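Local structure of endo-beta-mannanase (Rhizomucor miehei, 4QP0) at residues T54-F66 with M76-I89. The protein probably hydrolyses internal beta-1,4-mannosidic linkages in mannans, galactomannans and glucomannans, as a secreted enzyme of glycoside hydrolase family 5. Residues are numbered along the deposited sequence; the frame is centred on the assembly and turned at random.
Sequences TWLFNLGSDSVWF and MVINDNSDTGLGRI. With SO4 (sulfate ion), chain B.
In the TIM barrel of this family 5 enzyme, the long connection from strand 51-55 to helix 87-98, the first half of a beta-alpha-beta crossover, carries a two-stranded hairpin, and here Trp-65 and Phe-66, leading into it, meet the returning chain at Val-77 to Asn-79, Thr-84 to Leu-86 and Ile-89. Backbone pairing fixes the approach: Trp-65 N donates to Thr-84 O (3.0 Å), and Asn-79 N to Phe-66 O (3.0 Å). With CG anti to the backbone N (chi1 -173°), the Asn-79 amide lies stacked against the Trp-65 indole, the two planes 21° apart, and Asn-79 CB sits over the six-membered ring, 3.4 Å from its centroid, a CH-pi contact. Both hydrogens of Asn-79 ND2 are used close to the amide plane, one for Trp-65 O (2.9 Å) and one for Thr-84 OG1 (2.9 Å, nearly straight at 175°), while OD1 closes an Asx turn with Asn-81 N. These three bonds and the stack leave the amide little freedom to rotate. Phe-66 takes Leu-86 CD2 over one face, and Phe-66 CZ lies 3.7 Å from Ile-89 CD1; Leu-56 CD2 extends this apolar cluster, 3.6 Å from Ile-89 CG1. Arg-88 passes obliquely by Val-64, its NE bonded to Asp-83 O and its NH1 to Ser-32 O. Leu-56 and Ile-89 rest on Phe-105 of strand 102-106, while Phe-66 packs on Tyr-145 and Ile-78 on His-148 of helix 136-151.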
loop_
_atom_site.group_PDB
_atom_site.type_symbol
_atom_site.label_atom_id
_atom_site.label_comp_id
_atom_site.label_asym_id
_atom_site.label_seq_id
_atom_site.Cartn_x
_atom_site.Cartn_y
_atom_site.Cartn_z
ATOM N N THR A 54 0.427 -5.738 0.775
ATOM C CA THR A 54 -0.518 -6.351 1.711
ATOM C C THR A 54 -0.561 -5.632 3.062
ATOM O O THR A 54 0.331 -4.855 3.390
ATOM C CB THR A 54 -0.238 -7.866 1.900
ATOM O OG1 THR A 54 -1.233 -8.449 2.754
ATOM C CG2 THR A 54 1.145 -8.113 2.489
ATOM N N TRP A 55 -1.608 -5.925 3.829
ATOM C CA TRP A 55 -1.908 -5.298 5.120
ATOM C C TRP A 55 -1.022 -5.788 6.236
ATOM O O TRP A 55 -0.869 -7.002 6.414
ATOM C CB TRP A 55 -3.357 -5.614 5.493
ATOM C CG TRP A 55 -4.436 -4.826 4.773
ATOM C CD1 TRP A 55 -5.815 -4.906 4.980
ATOM C CD2 TRP A 55 -4.274 -3.789 3.733
ATOM N NE1 TRP A 55 -6.490 -4.035 4.165
ATOM C CE2 TRP A 55 -5.630 -3.329 3.399
ATOM C CE3 TRP A 55 -3.183 -3.212 3.078
ATOM C CZ2 TRP A 55 -5.862 -2.354 2.432
ATOM C CZ3 TRP A 55 -3.431 -2.229 2.107
ATOM C CH2 TRP A 55 -4.741 -1.812 1.792
ATOM N N LEU A 56 -0.443 -4.855 7.001
ATOM C CA LEU A 56 0.264 -5.183 8.253
ATOM C C LEU A 56 -0.294 -4.348 9.407
ATOM O O LEU A 56 0.448 -3.806 10.230
ATOM C CB LEU A 56 1.781 -4.986 8.137
ATOM C CG LEU A 56 2.677 -6.025 8.847
ATOM C CD1 LEU A 56 4.134 -5.593 8.859
ATOM C CD2 LEU A 56 2.229 -6.336 10.269
ATOM N N PHE A 57 -1.616 -4.246 9.429
ATOM C CA PHE A 57 -2.373 -3.602 10.488
ATOM C C PHE A 57 -3.630 -4.446 10.655
ATOM O O PHE A 57 -4.078 -5.090 9.695
ATOM C CB PHE A 57 -2.752 -2.166 10.096
ATOM C CG PHE A 57 -3.606 -2.080 8.855
ATOM C CD1 PHE A 57 -4.995 -2.036 8.950
ATOM C CD2 PHE A 57 -3.022 -2.055 7.587
ATOM C CE1 PHE A 57 -5.778 -1.976 7.812
ATOM C CE2 PHE A 57 -3.802 -1.992 6.445
ATOM C CZ PHE A 57 -5.178 -1.962 6.557
ATOM N N ASN A 58 -4.179 -4.476 11.864
ATOM C CA ASN A 58 -5.407 -5.226 12.129
ATOM C C ASN A 58 -5.866 -4.938 13.547
ATOM O O ASN A 58 -5.478 -5.625 14.486
ATOM C CB ASN A 58 -5.212 -6.738 11.903
ATOM C CG ASN A 58 -6.525 -7.494 11.813
ATOM O OD1 ASN A 58 -7.489 -7.171 12.512
ATOM N ND2 ASN A 58 -6.572 -8.515 10.950
ATOM N N LEU A 59 -6.694 -3.910 13.685
ATOM C CA LEU A 59 -7.119 -3.420 14.992
ATOM C C LEU A 59 -8.553 -3.853 15.303
ATOM O O LEU A 59 -9.486 -3.530 14.556
ATOM C CB LEU A 59 -6.990 -1.898 15.060
ATOM C CG LEU A 59 -5.607 -1.258 14.905
ATOM C CD1 LEU A 59 -5.365 -0.765 13.481
ATOM C CD2 LEU A 59 -5.476 -0.107 15.899
ATOM N N GLY A 60 -8.721 -4.586 16.405
ATOM C CA GLY A 60 -10.031 -5.133 16.775
ATOM C C GLY A 60 -9.966 -6.323 17.719
ATOM O O GLY A 60 -9.017 -6.456 18.507
ATOM N N SER A 61 -10.989 -7.177 17.649
ATOM C CA SER A 61 -11.089 -8.350 18.515
ATOM C C SER A 61 -11.693 -9.550 17.791
ATOM O O SER A 61 -12.426 -10.337 18.392
ATOM C CB SER A 61 -11.905 -8.031 19.778
ATOM O OG SER A 61 -13.280 -7.881 19.469
ATOM N N ASP A 62 -11.388 -9.683 16.501
ATOM C CA ASP A 62 -11.764 -10.876 15.745
ATOM C C ASP A 62 -10.703 -11.952 15.955
ATOM O O ASP A 62 -9.757 -11.755 16.727
ATOM C CB ASP A 62 -11.933 -10.558 14.254
ATOM C CG ASP A 62 -13.258 -9.864 13.940
ATOM O OD1 ASP A 62 -14.305 -10.274 14.493
ATOM O OD2 ASP A 62 -13.254 -8.912 13.125
ATOM N N SER A 63 -10.864 -13.079 15.256
ATOM C CA SER A 63 -9.963 -14.230 15.355
ATOM C C SER A 63 -8.490 -13.849 15.185
ATOM O O SER A 63 -7.629 -14.373 15.889
ATOM C CB SER A 63 -10.352 -15.293 14.325
ATOM O OG SER A 63 -11.746 -15.550 14.367
ATOM N N VAL A 64 -8.219 -12.945 14.243
ATOM C CA VAL A 64 -6.880 -12.393 14.033
ATOM C C VAL A 64 -6.905 -10.921 14.418
ATOM O O VAL A 64 -7.759 -10.170 13.953
ATOM C CB VAL A 64 -6.413 -12.553 12.562
ATOM C CG1 VAL A 64 -5.022 -11.978 12.351
ATOM C CG2 VAL A 64 -6.431 -14.019 12.149
ATOM N N TRP A 65 -5.994 -10.515 15.293
ATOM C CA TRP A 65 -5.816 -9.096 15.595
ATOM C C TRP A 65 -4.378 -8.798 15.873
ATOM O O TRP A 65 -3.666 -9.640 16.424
ATOM C CB TRP A 65 -6.700 -8.651 16.756
ATOM C CG TRP A 65 -6.381 -9.287 18.093
ATOM C CD1 TRP A 65 -6.808 -10.529 18.568
ATOM C CD2 TRP A 65 -5.570 -8.722 19.190
ATOM N NE1 TRP A 65 -6.330 -10.765 19.837
ATOM C CE2 TRP A 65 -5.583 -9.723 20.269
ATOM C CE3 TRP A 65 -4.865 -7.541 19.376
ATOM C CZ2 TRP A 65 -4.912 -9.522 21.469
ATOM C CZ3 TRP A 65 -4.193 -7.350 20.591
ATOM C CH2 TRP A 65 -4.217 -8.317 21.611
ATOM N N PHE A 66 -3.926 -7.611 15.468
ATOM C CA PHE A 66 -2.564 -7.161 15.782
ATOM C C PHE A 66 -2.550 -6.081 16.860
ATOM O O PHE A 66 -1.610 -6.012 17.647
ATOM C CB PHE A 66 -1.802 -6.684 14.532
ATOM C CG PHE A 66 -1.698 -7.720 13.439
ATOM C CD1 PHE A 66 -1.692 -9.078 13.732
ATOM C CD2 PHE A 66 -1.576 -7.327 12.107
ATOM C CE1 PHE A 66 -1.595 -10.022 12.714
ATOM C CE2 PHE A 66 -1.482 -8.268 11.090
ATOM C CZ PHE A 66 -1.487 -9.617 11.396
ATOM N N MET A 76 -3.224 0.702 24.441
ATOM C CA MET A 76 -3.262 0.018 23.158
ATOM C C MET A 76 -2.260 -1.128 23.231
ATOM O O MET A 76 -1.049 -0.905 23.279
ATOM C CB MET A 76 -2.926 0.975 22.008
ATOM C CG MET A 76 -3.182 0.399 20.619
ATOM S SD MET A 76 -4.906 -0.007 20.259
ATOM C CE MET A 76 -5.592 1.627 19.993
ATOM N N VAL A 77 -2.780 -2.352 23.261
ATOM C CA VAL A 77 -1.936 -3.542 23.389
ATOM C C VAL A 77 -1.708 -4.247 22.049
ATOM O O VAL A 77 -2.563 -4.191 21.154
ATOM C CB VAL A 77 -2.459 -4.526 24.467
ATOM C CG1 VAL A 77 -2.501 -3.839 25.825
ATOM C CG2 VAL A 77 -3.827 -5.083 24.100
ATOM N N ILE A 78 -0.547 -4.893 21.926
ATOM C CA ILE A 78 -0.110 -5.528 20.678
ATOM C C ILE A 78 -0.068 -7.051 20.828
ATOM O O ILE A 78 0.327 -7.563 21.873
ATOM C CB ILE A 78 1.276 -4.995 20.240
ATOM C CG1 ILE A 78 1.215 -3.477 19.995
ATOM C CG2 ILE A 78 1.779 -5.732 19.001
ATOM C CD1 ILE A 78 2.564 -2.798 19.858
ATOM N N ASN A 79 -0.458 -7.761 19.770
ATOM C CA ASN A 79 -0.571 -9.221 19.791
ATOM C C ASN A 79 0.579 -9.960 19.118
ATOM O O ASN A 79 0.642 -10.044 17.888
ATOM C CB ASN A 79 -1.897 -9.651 19.158
ATOM C CG ASN A 79 -2.160 -11.140 19.291
ATOM O OD1 ASN A 79 -1.583 -11.813 20.152
ATOM N ND2 ASN A 79 -3.044 -11.666 18.438
ATOM N N ASP A 80 1.458 -10.533 19.934
ATOM C CA ASP A 80 2.602 -11.296 19.435
ATOM C C ASP A 80 2.295 -12.781 19.238
ATOM O O ASP A 80 3.195 -13.554 18.899
ATOM C CB ASP A 80 3.798 -11.154 20.383
ATOM C CG ASP A 80 4.347 -9.729 20.445
ATOM O OD1 ASP A 80 4.650 -9.142 19.378
ATOM O OD2 ASP A 80 4.498 -9.212 21.572
ATOM N N ASN A 81 1.041 -13.187 19.445
ATOM C CA ASN A 81 0.667 -14.603 19.333
ATOM C C ASN A 81 1.021 -15.223 17.978
ATOM O O ASN A 81 0.915 -14.575 16.936
ATOM C CB ASN A 81 -0.822 -14.819 19.628
ATOM C CG ASN A 81 -1.204 -16.289 19.671
ATOM O OD1 ASN A 81 -1.632 -16.865 18.675
ATOM N ND2 ASN A 81 -1.028 -16.906 20.824
ATOM N N SER A 82 1.433 -16.486 18.022
ATOM C CA SER A 82 1.814 -17.242 16.840
ATOM C C SER A 82 0.662 -17.428 15.853
ATOM O O SER A 82 0.869 -17.365 14.640
ATOM C CB SER A 82 2.360 -18.611 17.260
ATOM O OG SER A 82 3.518 -18.487 18.073
ATOM N N ASP A 83 -0.545 -17.644 16.377
ATOM C CA ASP A 83 -1.694 -18.064 15.563
ATOM C C ASP A 83 -2.742 -16.982 15.368
ATOM O O ASP A 83 -3.483 -16.998 14.378
ATOM C CB ASP A 83 -2.366 -19.286 16.191
ATOM C CG ASP A 83 -1.403 -20.436 16.397
ATOM O OD1 ASP A 83 -0.901 -20.984 15.386
ATOM O OD2 ASP A 83 -1.152 -20.788 17.573
ATOM N N THR A 84 -2.829 -16.062 16.321
ATOM C CA THR A 84 -3.840 -15.010 16.255
ATOM C C THR A 84 -3.219 -13.659 15.897
ATOM O O THR A 84 -3.926 -12.743 15.475
ATOM C CB THR A 84 -4.661 -14.892 17.563
ATOM O OG1 THR A 84 -3.826 -14.407 18.618
ATOM C CG2 THR A 84 -5.275 -16.240 17.961
ATOM N N GLY A 85 -1.899 -13.550 16.042
ATOM C CA GLY A 85 -1.210 -12.280 15.822
ATOM C C GLY A 85 -0.072 -12.261 14.819
ATOM O O GLY A 85 -0.124 -12.920 13.768
ATOM N N LEU A 86 0.963 -11.497 15.173
ATOM C CA LEU A 86 2.087 -11.161 14.294
ATOM C C LEU A 86 2.895 -12.347 13.790
ATOM O O LEU A 86 3.617 -12.226 12.800
ATOM C CB LEU A 86 3.008 -10.147 14.982
ATOM C CG LEU A 86 2.411 -8.742 15.117
ATOM C CD1 LEU A 86 3.252 -7.860 16.028
ATOM C CD2 LEU A 86 2.218 -8.095 13.747
ATOM N N GLY A 87 2.766 -13.487 14.468
ATOM C CA GLY A 87 3.372 -14.733 14.017
ATOM C C GLY A 87 2.846 -15.132 12.648
ATOM O O GLY A 87 3.544 -15.802 11.872
ATOM N N ARG A 88 1.609 -14.717 12.356
ATOM C CA ARG A 88 1.026 -14.855 11.020
ATOM C C ARG A 88 1.824 -14.058 9.975
ATOM O O ARG A 88 1.964 -14.489 8.820
ATOM C CB ARG A 88 -0.436 -14.407 11.011
ATOM C CG ARG A 88 -1.423 -15.409 11.597
ATOM C CD ARG A 88 -2.855 -14.958 11.347
ATOM N NE ARG A 88 -3.817 -16.038 11.535
ATOM C CZ ARG A 88 -4.251 -16.850 10.570
ATOM N NH1 ARG A 88 -3.820 -16.718 9.317
ATOM N NH2 ARG A 88 -5.128 -17.802 10.860
ATOM N N ILE A 89 2.339 -12.898 10.379
ATOM C CA ILE A 89 3.179 -12.096 9.490
ATOM C C ILE A 89 4.517 -12.808 9.276
ATOM O O ILE A 89 4.979 -12.917 8.135
ATOM C CB ILE A 89 3.365 -10.649 9.997
ATOM C CG1 ILE A 89 2.014 -9.940 10.125
ATOM C CG2 ILE A 89 4.287 -9.856 9.079
ATOM C CD1 ILE A 89 1.190 -9.876 8.849
HETATM S S SO4 B . -13.156 -4.074 19.671
HETATM O O1 SO4 B . -13.130 -2.692 20.196
HETATM O O2 SO4 B . -14.119 -4.894 20.445
HETATM O O3 SO4 B . -13.571 -4.059 18.246
HETATM O O4 SO4 B . -11.791 -4.651 19.794
#